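Local atomic coordinates of leucyl aminopeptidase (Trypanosoma brucei brucei, PDB entry 5NTD), a protein that probably cleaves amino acids, leucine among them, from the N-terminus of peptides at a two-metal centre, which here carries manganese and the inhibitor bestatin. Residues K289-D294 with D371-I376; G297-P302 with V367-A372; K363-I368 with A458-L463. All blocks are in the same frame, centred on the assembly; numbering follows the deposited sequence.

Contact 1. Residues K289-D294 with D371-I376; sequences KGIVYD and DAEGRI. With MN (manganese (II) ion), chain B; MN (manganese (II) ion), chain C; BES (2-(3-amino-2-hydroxy-4-phenyl-butyrylamino)-4-methyl-pentanoic acid), chain D; BCT (bicarbonate ion), chain E.
Two carboxylates that would be expected to repel each other, those of D294 and E373, lie with D294 OD2 only 2.6 Å from E373 OE1, a closeness probably tolerated because both oxygens bind manganese. This is the two-metal centre of an M17 aminopeptidase, built where strand 283-291 and, past a corner at V292, the short strand with D294 meet the loop leading into helix 374-387. D294 OD2 bridges the two metals, 2.0 Å from each manganese ion. E373 arrives from the opposite direction with its carboxylate plane turned 71° from that of D294, and gives OE1 to one metal and OE2 to the other. Its chain bends at chi2 (-69°), and I291 CG1 packs against it, 3.8 Å from OE1. D371 binds the OE2-side metal through both its carbonyl O and OD1, while its OD2 pairs with K301; D294 OD1 is held by N344. On the other metal, D312 is a further ligand, and bestatin O2 spans both ions. K289, fully extended, runs past G374 with CE 3.7 Å from its CA and bonds that metal directly through NZ, at 2.1 Å. Beyond, R375 NE meets bicarbonate O2 at 2.6 Å, nearly straight at 173°.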
loop_
_atom_site.group_PDB
_atom_site.type_symbol
_atom_site.label_atom_id
_atom_site.label_comp_id
_atom_site.label_asym_id
_atom_site.label_seq_id
_atom_site.Cartn_x
_atom_site.Cartn_y
_atom_site.Cartn_z
ATOM N N LYS G 289 -11.098 26.949 12.445
ATOM C CA LYS G 289 -9.833 26.229 12.131
ATOM C C LYS G 289 -9.209 26.963 10.960
ATOM O O LYS G 289 -9.721 26.934 9.839
ATOM C CB LYS G 289 -10.068 24.740 11.799
ATOM C CG LYS G 289 -8.813 23.980 11.375
ATOM C CD LYS G 289 -9.102 22.550 10.857
ATOM C CE LYS G 289 -7.843 21.851 10.316
ATOM N NZ LYS G 289 -8.014 20.526 9.653
ATOM N N GLY G 290 -8.101 27.619 11.233
ATOM C CA GLY G 290 -7.393 28.390 10.215
ATOM C C GLY G 290 -6.069 27.792 9.819
ATOM O O GLY G 290 -5.015 28.422 9.914
ATOM N N ILE G 291 -6.112 26.542 9.402
ATOM C CA ILE G 291 -4.877 25.843 8.986
ATOM C C ILE G 291 -4.645 26.224 7.539
ATOM O O ILE G 291 -5.255 25.673 6.623
ATOM C CB ILE G 291 -4.937 24.323 9.196
ATOM C CG1 ILE G 291 -5.118 24.019 10.691
ATOM C CG2 ILE G 291 -3.682 23.640 8.672
ATOM C CD1 ILE G 291 -4.015 24.525 11.616
ATOM N N VAL G 292 -3.759 27.180 7.350
ATOM C CA VAL G 292 -3.468 27.750 6.005
ATOM C C VAL G 292 -2.962 26.700 5.027
ATOM O O VAL G 292 -3.178 26.801 3.828
ATOM C CB VAL G 292 -2.483 28.924 6.068
ATOM C CG1 VAL G 292 -3.173 30.093 6.742
ATOM C CG2 VAL G 292 -1.213 28.559 6.813
ATOM N N TYR G 293 -2.241 25.730 5.575
ATOM C CA TYR G 293 -1.877 24.515 4.853
ATOM C C TYR G 293 -1.605 23.366 5.815
ATOM O O TYR G 293 -0.992 23.546 6.851
ATOM C CB TYR G 293 -0.673 24.747 4.003
ATOM C CG TYR G 293 -0.409 23.680 2.955
ATOM C CD1 TYR G 293 -1.297 23.480 1.893
ATOM C CD2 TYR G 293 0.714 22.869 3.034
ATOM C CE1 TYR G 293 -1.048 22.534 0.932
ATOM C CE2 TYR G 293 0.978 21.910 2.076
ATOM C CZ TYR G 293 0.104 21.743 1.025
ATOM O OH TYR G 293 0.354 20.795 0.058
ATOM N N ASP G 294 -2.163 22.208 5.478
ATOM C CA ASP G 294 -2.107 20.979 6.317
ATOM C C ASP G 294 -1.272 19.983 5.507
ATOM O O ASP G 294 -1.807 19.200 4.734
ATOM C CB ASP G 294 -3.531 20.399 6.615
ATOM C CG ASP G 294 -3.542 19.297 7.718
ATOM O OD1 ASP G 294 -2.424 19.029 8.198
ATOM O OD2 ASP G 294 -4.674 18.766 8.157
ATOM N N ASP G 371 -1.287 14.777 12.222
ATOM C CA ASP G 371 -2.239 15.160 11.147
ATOM C C ASP G 371 -3.672 15.357 11.639
ATOM O O ASP G 371 -4.553 15.876 10.883
ATOM C CB ASP G 371 -2.223 14.173 9.992
ATOM C CG ASP G 371 -2.810 14.743 8.738
ATOM O OD1 ASP G 371 -3.130 15.998 8.650
ATOM O OD2 ASP G 371 -3.043 13.915 7.849
ATOM N N ALA G 372 -3.863 15.013 12.908
ATOM C CA ALA G 372 -5.061 15.423 13.684
ATOM C C ALA G 372 -4.789 16.723 14.476
ATOM O O ALA G 372 -4.883 16.776 15.707
ATOM C CB ALA G 372 -5.531 14.313 14.604
ATOM N N GLU G 373 -4.434 17.735 13.714
ATOM C CA GLU G 373 -3.977 19.040 14.242
ATOM C C GLU G 373 -5.129 19.989 14.560
ATOM O O GLU G 373 -5.037 20.829 15.432
ATOM C CB GLU G 373 -3.024 19.701 13.253
ATOM C CG GLU G 373 -3.628 20.486 12.061
ATOM C CD GLU G 373 -4.349 19.684 10.986
ATOM O OE1 GLU G 373 -5.229 20.279 10.259
ATOM O OE2 GLU G 373 -4.032 18.443 10.803
ATOM N N GLY G 374 -6.194 19.842 13.810
ATOM C CA GLY G 374 -7.292 20.786 13.827
ATOM C C GLY G 374 -7.958 20.812 15.167
ATOM O O GLY G 374 -8.224 21.865 15.729
ATOM N N ARG G 375 -8.219 19.637 15.693
ATOM C CA ARG G 375 -8.908 19.537 16.953
ATOM C C ARG G 375 -8.084 20.142 18.079
ATOM O O ARG G 375 -8.617 20.663 19.058
ATOM C CB ARG G 375 -9.288 18.082 17.246
ATOM C CG ARG G 375 -8.115 17.201 17.593
ATOM C CD ARG G 375 -8.515 15.740 17.513
ATOM N NE ARG G 375 -8.777 15.343 16.123
ATOM C CZ ARG G 375 -9.322 14.189 15.772
ATOM N NH1 ARG G 375 -9.678 13.309 16.701
ATOM N NH2 ARG G 375 -9.548 13.934 14.521
ATOM N N ILE G 376 -6.767 20.048 17.939
ATOM C CA ILE G 376 -5.838 20.605 18.958
ATOM C C ILE G 376 -5.906 22.134 18.966
ATOM O O ILE G 376 -6.034 22.797 19.971
ATOM C CB ILE G 376 -4.394 20.150 18.693
ATOM C CG1 ILE G 376 -4.280 18.640 18.985
ATOM C CG2 ILE G 376 -3.421 20.942 19.539
ATOM C CD1 ILE G 376 -2.963 18.031 18.603
HETATM MN MN MN B . -4.515 17.179 9.352
HETATM MN MN MN C . -6.348 19.719 8.750
HETATM N N2 BES D . -7.645 18.929 7.414
HETATM C C1 BES D . -7.804 17.479 7.494
HETATM C C6 BES D . -9.246 17.000 7.197
HETATM C C7 BES D . -9.650 16.855 5.756
HETATM C C8 BES D . -10.110 17.946 5.031
HETATM C C12 BES D . -9.627 15.612 5.136
HETATM C C9 BES D . -10.495 17.807 3.700
HETATM C C11 BES D . -10.010 15.470 3.793
HETATM C C10 BES D . -10.438 16.567 3.070
HETATM C C2 BES D . -7.343 17.071 8.910
HETATM O O2 BES D . -6.323 17.944 9.484
HETATM C C3 BES D . -6.749 15.696 8.820
HETATM O O3 BES D . -5.524 15.690 8.556
HETATM N N1 BES D . -7.617 14.707 9.088
HETATM C C4 BES D . -7.315 13.307 9.080
HETATM C C13 BES D . -6.894 12.810 10.459
HETATM C C14 BES D . -6.199 11.449 10.464
HETATM C C15 BES D . -5.108 11.219 9.425
HETATM C C16 BES D . -5.552 11.223 11.808
HETATM C C5 BES D . -8.505 12.507 8.673
HETATM O O1 BES D . -8.316 11.552 7.920
HETATM O O4 BES D . -9.625 12.804 9.099
HETATM C C BCT E . -8.059 16.920 12.907
HETATM O O1 BCT E . -7.402 17.899 12.245
HETATM O O2 BCT E . -8.277 16.944 14.119
HETATM O O3 BCT E . -8.438 15.899 12.283
#

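Contact 2. Residues G297-P302 with V367-A372; sequences GLALKP and VINTDA. With MN (manganese (II) ion), chain B; BES (2-(3-amino-2-hydroxy-4-phenyl-butyrylamino)-4-methyl-pentanoic acid), chain D.
D371, A299 and T370 bury the most surface where the loop 297-302 lies over the loop 367-372, and each is met in a different way. T370 OG1 accepts the backbone N-H of A299 at 2.9 Å, with an angle of 163° at the hydrogen. The hydroxyl sits between its own backbone N and carbonyl carbon (chi1 58°), and it is also hydrogen-bonded to the carbonyl of G296, so one atom ties down two points of the facing loop. A299 is the centre of an inverse gamma turn, and its methyl CB packs against N369 OD1, at 3.2 Å, and against T370 OG1. That same N369 OD1 accepts D371 N at 2.7 Å, in the carbonyl plane, closing an Asx turn within a type I beta turn that runs from N369 to A372. The turn presents D371 to K301, whose side chain comes across it at about a right angle and bends only at its last torsion. K301 NZ forms a salt bridge with D371 OD2 at 2.7 Å on the syn lone pair; its bond to OD1 is weak. A water donates to A299 O and to D371 OD2, each at 2.7 Å, bridging the two loops. Outside the pair, A299 packs on A303 of a neighbouring subunit, and L300 meets its counterparts from two other subunits of the hexamer. K301 NZ also comes near bestatin O3, but the place of that atom is unsure and the contact doubtful. With OD1 on manganese and OD2 on both K301 and the water, the rotation of the D371 carboxylate is fixed at the bestatin site, consistent with K301 acting as a second-shell residue that positions a metal ligand and balances its charge.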
loop_
_atom_site.group_PDB
_atom_site.type_symbol
_atom_site.label_atom_id
_atom_site.label_comp_id
_atom_site.label_asym_id
_atom_site.label_seq_id
_atom_site.Cartn_x
_atom_site.Cartn_y
_atom_site.Cartn_z
ATOM N N GLY G 297 2.046 17.435 9.059
ATOM C CA GLY G 297 3.190 17.468 9.956
ATOM C C GLY G 297 4.041 16.197 9.747
ATOM O O GLY G 297 4.134 15.657 8.656
ATOM N N LEU G 298 4.662 15.738 10.812
ATOM C CA LEU G 298 5.505 14.540 10.757
ATOM C C LEU G 298 4.720 13.307 10.218
ATOM O O LEU G 298 5.300 12.441 9.569
ATOM C CB LEU G 298 6.163 14.236 12.129
ATOM C CG LEU G 298 7.421 15.064 12.392
ATOM C CD1 LEU G 298 7.868 14.893 13.830
ATOM C CD2 LEU G 298 8.568 14.674 11.474
ATOM N N ALA G 299 3.432 13.276 10.536
ATOM C CA ALA G 299 2.468 12.346 9.955
ATOM C C ALA G 299 2.088 12.849 8.571
ATOM O O ALA G 299 0.942 13.194 8.283
ATOM C CB ALA G 299 1.231 12.196 10.834
ATOM N N LEU G 300 3.072 12.841 7.708
ATOM C CA LEU G 300 2.972 13.467 6.404
ATOM C C LEU G 300 1.875 12.838 5.519
ATOM O O LEU G 300 1.810 11.625 5.354
ATOM C CB LEU G 300 4.322 13.409 5.690
ATOM C CG LEU G 300 4.483 14.193 4.384
ATOM C CD1 LEU G 300 4.482 15.693 4.672
ATOM C CD2 LEU G 300 5.795 13.788 3.716
ATOM N N LYS G 301 1.074 13.672 4.908
ATOM C CA LYS G 301 0.082 13.223 3.932
ATOM C C LYS G 301 0.729 12.826 2.609
ATOM O O LYS G 301 1.672 13.458 2.178
ATOM C CB LYS G 301 -0.931 14.312 3.598
ATOM C CG LYS G 301 -1.766 14.760 4.753
ATOM C CD LYS G 301 -2.758 15.819 4.294
ATOM C CE LYS G 301 -3.551 16.321 5.473
ATOM N NZ LYS G 301 -4.440 15.261 6.025
ATOM N N PRO G 302 0.164 11.805 1.935
ATOM C CA PRO G 302 0.545 11.570 0.551
ATOM C C PRO G 302 0.102 12.739 -0.288
ATOM O O PRO G 302 -0.836 13.444 0.071
ATOM C CB PRO G 302 -0.228 10.309 0.173
ATOM C CG PRO G 302 -0.692 9.713 1.466
ATOM C CD PRO G 302 -0.861 10.859 2.398
ATOM N N VAL G 367 0.039 13.410 21.681
ATOM C CA VAL G 367 -0.121 13.464 20.236
ATOM C C VAL G 367 0.205 12.085 19.630
ATOM O O VAL G 367 1.340 11.687 19.533
ATOM C CB VAL G 367 0.765 14.513 19.591
ATOM C CG1 VAL G 367 0.553 14.568 18.081
ATOM C CG2 VAL G 367 0.453 15.874 20.195
ATOM N N ILE G 368 -0.835 11.386 19.220
ATOM C CA ILE G 368 -0.742 10.089 18.542
ATOM C C ILE G 368 -0.444 10.307 17.075
ATOM O O ILE G 368 0.322 9.580 16.464
ATOM C CB ILE G 368 -2.068 9.311 18.633
ATOM C CG1 ILE G 368 -2.472 9.078 20.080
ATOM C CG2 ILE G 368 -1.999 7.962 17.908
ATOM C CD1 ILE G 368 -1.423 8.387 20.929
ATOM N N ASN G 369 -1.052 11.336 16.521
ATOM C CA ASN G 369 -0.921 11.646 15.096
ATOM C C ASN G 369 -0.979 13.149 14.862
ATOM O O ASN G 369 -1.971 13.792 15.140
ATOM C CB ASN G 369 -2.014 10.940 14.312
ATOM C CG ASN G 369 -1.788 10.983 12.820
ATOM O OD1 ASN G 369 -1.624 12.049 12.233
ATOM N ND2 ASN G 369 -1.827 9.828 12.185
ATOM N N THR G 370 0.085 13.688 14.289
ATOM C CA THR G 370 0.214 15.133 14.074
ATOM C C THR G 370 -0.735 15.670 13.029
ATOM O O THR G 370 -0.916 16.882 12.920
ATOM C CB THR G 370 1.635 15.544 13.652
ATOM O OG1 THR G 370 2.014 14.855 12.467
ATOM C CG2 THR G 370 2.638 15.240 14.797
ATOM N N ASP G 371 -1.287 14.777 12.222
ATOM C CA ASP G 371 -2.239 15.160 11.147
ATOM C C ASP G 371 -3.672 15.357 11.639
ATOM O O ASP G 371 -4.553 15.876 10.883
ATOM C CB ASP G 371 -2.223 14.173 9.992
ATOM C CG ASP G 371 -2.810 14.743 8.738
ATOM O OD1 ASP G 371 -3.130 15.998 8.650
ATOM O OD2 ASP G 371 -3.043 13.915 7.849
ATOM N N ALA G 372 -3.863 15.013 12.908
ATOM C CA ALA G 372 -5.061 15.423 13.684
ATOM C C ALA G 372 -4.789 16.723 14.476
ATOM O O ALA G 372 -4.883 16.776 15.707
ATOM C CB ALA G 372 -5.531 14.313 14.604
HETATM MN MN MN B . -4.515 17.179 9.352
HETATM N N2 BES D . -7.645 18.929 7.414
HETATM C C1 BES D . -7.804 17.479 7.494
HETATM C C6 BES D . -9.246 17.000 7.197
HETATM C C7 BES D . -9.650 16.855 5.756
HETATM C C8 BES D . -10.110 17.946 5.031
HETATM C C12 BES D . -9.627 15.612 5.136
HETATM C C9 BES D . -10.495 17.807 3.700
HETATM C C11 BES D . -10.010 15.470 3.793
HETATM C C10 BES D . -10.438 16.567 3.070
HETATM C C2 BES D . -7.343 17.071 8.910
HETATM O O2 BES D . -6.323 17.944 9.484
HETATM C C3 BES D . -6.749 15.696 8.820
HETATM O O3 BES D . -5.524 15.690 8.556
HETATM N N1 BES D . -7.617 14.707 9.088
HETATM C C4 BES D . -7.315 13.307 9.080
HETATM C C13 BES D . -6.894 12.810 10.459
HETATM C C14 BES D . -6.199 11.449 10.464
HETATM C C15 BES D . -5.108 11.219 9.425
HETATM C C16 BES D . -5.552 11.223 11.808
HETATM C C5 BES D . -8.505 12.507 8.673
HETATM O O1 BES D . -8.316 11.552 7.920
HETATM O O4 BES D . -9.625 12.804 9.099
HETATM O O HOH W 1 -1.274 11.816 7.710
#

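Contact 3. Residues K363-I368 with A458-L463; sequences KTVEVI and ADMTNL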
loop_
_atom_site.group_PDB
_atom_site.type_symbol
_atom_site.label_atom_id
_atom_site.label_comp_id
_atom_site.label_asym_id
_atom_site.label_seq_id
_atom_site.Cartn_x
_atom_site.Cartn_y
_atom_site.Cartn_z
ATOM N N LYS G 363 -5.350 20.878 30.400
ATOM C CA LYS G 363 -5.369 19.442 30.119
ATOM C C LYS G 363 -4.255 19.076 29.192
ATOM O O LYS G 363 -3.850 19.884 28.343
ATOM C CB LYS G 363 -6.683 19.037 29.528
ATOM C CG LYS G 363 -7.785 19.128 30.556
ATOM C CD LYS G 363 -9.098 18.644 30.041
ATOM C CE LYS G 363 -10.153 18.910 31.076
ATOM N NZ LYS G 363 -11.488 18.627 30.491
ATOM N N THR G 364 -3.715 17.883 29.398
ATOM C CA THR G 364 -2.557 17.412 28.605
ATOM C C THR G 364 -3.017 16.447 27.537
ATOM O O THR G 364 -3.923 15.652 27.748
ATOM C CB THR G 364 -1.456 16.774 29.453
ATOM O OG1 THR G 364 -2.014 15.709 30.230
ATOM C CG2 THR G 364 -0.799 17.807 30.352
ATOM N N VAL G 365 -2.404 16.603 26.381
ATOM C CA VAL G 365 -2.773 15.870 25.164
ATOM C C VAL G 365 -1.555 15.152 24.628
ATOM O O VAL G 365 -0.559 15.753 24.287
ATOM C CB VAL G 365 -3.327 16.799 24.084
ATOM C CG1 VAL G 365 -3.587 16.042 22.788
ATOM C CG2 VAL G 365 -4.623 17.437 24.561
ATOM N N GLU G 366 -1.641 13.830 24.613
ATOM C CA GLU G 366 -0.619 12.998 23.981
ATOM C C GLU G 366 -0.908 12.961 22.472
ATOM O O GLU G 366 -1.969 12.533 22.044
ATOM C CB GLU G 366 -0.641 11.595 24.521
ATOM C CG GLU G 366 0.410 10.686 23.864
ATOM C CD GLU G 366 0.415 9.264 24.393
ATOM O OE1 GLU G 366 -0.525 8.821 25.078
ATOM O OE2 GLU G 366 1.430 8.589 24.157
ATOM N N VAL G 367 0.039 13.410 21.681
ATOM C CA VAL G 367 -0.121 13.464 20.236
ATOM C C VAL G 367 0.205 12.085 19.630
ATOM O O VAL G 367 1.340 11.687 19.533
ATOM C CB VAL G 367 0.765 14.513 19.591
ATOM C CG1 VAL G 367 0.553 14.568 18.081
ATOM C CG2 VAL G 367 0.453 15.874 20.195
ATOM N N ILE G 368 -0.835 11.386 19.220
ATOM C CA ILE G 368 -0.742 10.089 18.542
ATOM C C ILE G 368 -0.444 10.307 17.075
ATOM O O ILE G 368 0.322 9.580 16.464
ATOM C CB ILE G 368 -2.068 9.311 18.633
ATOM C CG1 ILE G 368 -2.472 9.078 20.080
ATOM C CG2 ILE G 368 -1.999 7.962 17.908
ATOM C CD1 ILE G 368 -1.423 8.387 20.929
ATOM N N ALA G 458 -0.943 11.021 29.563
ATOM C CA ALA G 458 -1.557 12.351 29.483
ATOM C C ALA G 458 -3.017 12.223 29.836
ATOM O O ALA G 458 -3.548 11.118 29.905
ATOM C CB ALA G 458 -1.384 12.940 28.088
ATOM N N ASP G 459 -3.688 13.354 29.973
ATOM C CA ASP G 459 -5.147 13.343 30.233
ATOM C C ASP G 459 -5.915 12.689 29.096
ATOM O O ASP G 459 -6.851 11.971 29.318
ATOM C CB ASP G 459 -5.695 14.741 30.467
ATOM C CG ASP G 459 -5.176 15.358 31.729
ATOM O OD1 ASP G 459 -5.055 14.651 32.740
ATOM O OD2 ASP G 459 -4.856 16.559 31.692
ATOM N N MET G 460 -5.468 12.921 27.890
ATOM C CA MET G 460 -6.085 12.322 26.705
ATOM C C MET G 460 -5.103 12.222 25.550
ATOM O O MET G 460 -4.059 12.883 25.528
ATOM C CB MET G 460 -7.295 13.148 26.259
ATOM C CG MET G 460 -6.913 14.514 25.677
ATOM S SD MET G 460 -8.319 15.639 25.511
ATOM C CE MET G 460 -8.549 16.104 27.214
ATOM N N THR G 461 -5.469 11.414 24.562
ATOM C CA THR G 461 -4.797 11.455 23.240
ATOM C C THR G 461 -5.548 12.440 22.320
ATOM O O THR G 461 -6.601 12.941 22.667
ATOM C CB THR G 461 -4.793 10.087 22.556
ATOM O OG1 THR G 461 -6.145 9.728 22.243
ATOM C CG2 THR G 461 -4.175 9.019 23.473
ATOM N N ASN G 462 -4.964 12.727 21.170
ATOM C CA ASN G 462 -5.642 13.474 20.113
ATOM C C ASN G 462 -6.259 12.620 19.007
ATOM O O ASN G 462 -6.689 13.138 17.992
ATOM C CB ASN G 462 -4.711 14.502 19.487
ATOM C CG ASN G 462 -3.794 13.913 18.459
ATOM O OD1 ASN G 462 -3.253 12.812 18.631
ATOM N ND2 ASN G 462 -3.552 14.667 17.399
ATOM N N LEU G 463 -6.243 11.314 19.184
ATOM C CA LEU G 463 -6.757 10.418 18.167
ATOM C C LEU G 463 -7.373 9.199 18.774
ATOM O O LEU G 463 -6.845 8.590 19.677
ATOM C CB LEU G 463 -5.663 9.992 17.195
ATOM C CG LEU G 463 -6.135 9.247 15.927
ATOM C CD1 LEU G 463 -6.845 10.199 14.990
ATOM C CD2 LEU G 463 -5.001 8.587 15.177
#
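T364 and D459 grip one another reciprocally, their side chains crossing at about a right angle. D459 OD2 accepts the backbone N-H of T364 at 2.9 Å, met on its anti side and 29° out of the carboxylate plane, while T364 OG1 accepts D459 N, also at 2.9 Å. Both residues reach further into the hexamer: T364 OG1 is hydrogen-bonded to the carbonyl of A167, and D459 OD1 to the backbone N of D169, both of a neighbouring subunit. V365 and M460 turn to one face, where V365 CG2 lies 3.9 Å from M460 CG and both side chains pack on F478 of helix 471-480. The methionine bends at its last torsion (chi3 75°), which brings its CE to 3.8 Å from K363 CD. These residues belong to a small three-stranded sheet, in which strand 364-366 runs parallel to 460-461 and antiparallel to 356-358. E366 N bonds to M460 O at 2.8 Å, and M460 N and N462 N return to T364 O and E366 O. On the opposite face, the extended E366 passes T461 obliquely on its way to S455. Past the strands, I368 leans over T461 with CG1 3.5 Å from its CB. N462 folds back at chi1 81°, which swings its amide toward segment 363-368: OD1 takes I368 N at 2.9 Å, with the donor tilted from the carbonyl plane, and ND2 is hydrogen-bonded to the carbonyls of N369 and A372.

Overall arrangement
All three contacts lie in the catalytic domain. The centres of contacts 1 and 2 are about 10 Å apart, those of 2 and 3 about 14 Å, and those of 1 and 3 about 16 Å. Along the chain, 289-294 and 297-302 come first, 458-463 last. Between them, residues 363-376 run unbroken from strand 364-366 to helix 374-387: V367 and I368 belong to contacts 2 and 3, D371 and A372 to contacts 1 and 2. This single run joins the small sheet to the metal centre, with N462 reaching it from contact 3. Contacts 2 and 3 touch the same neighbouring subunit, and Y293 of contact 1 touches another, placing the active site close to subunit interfaces.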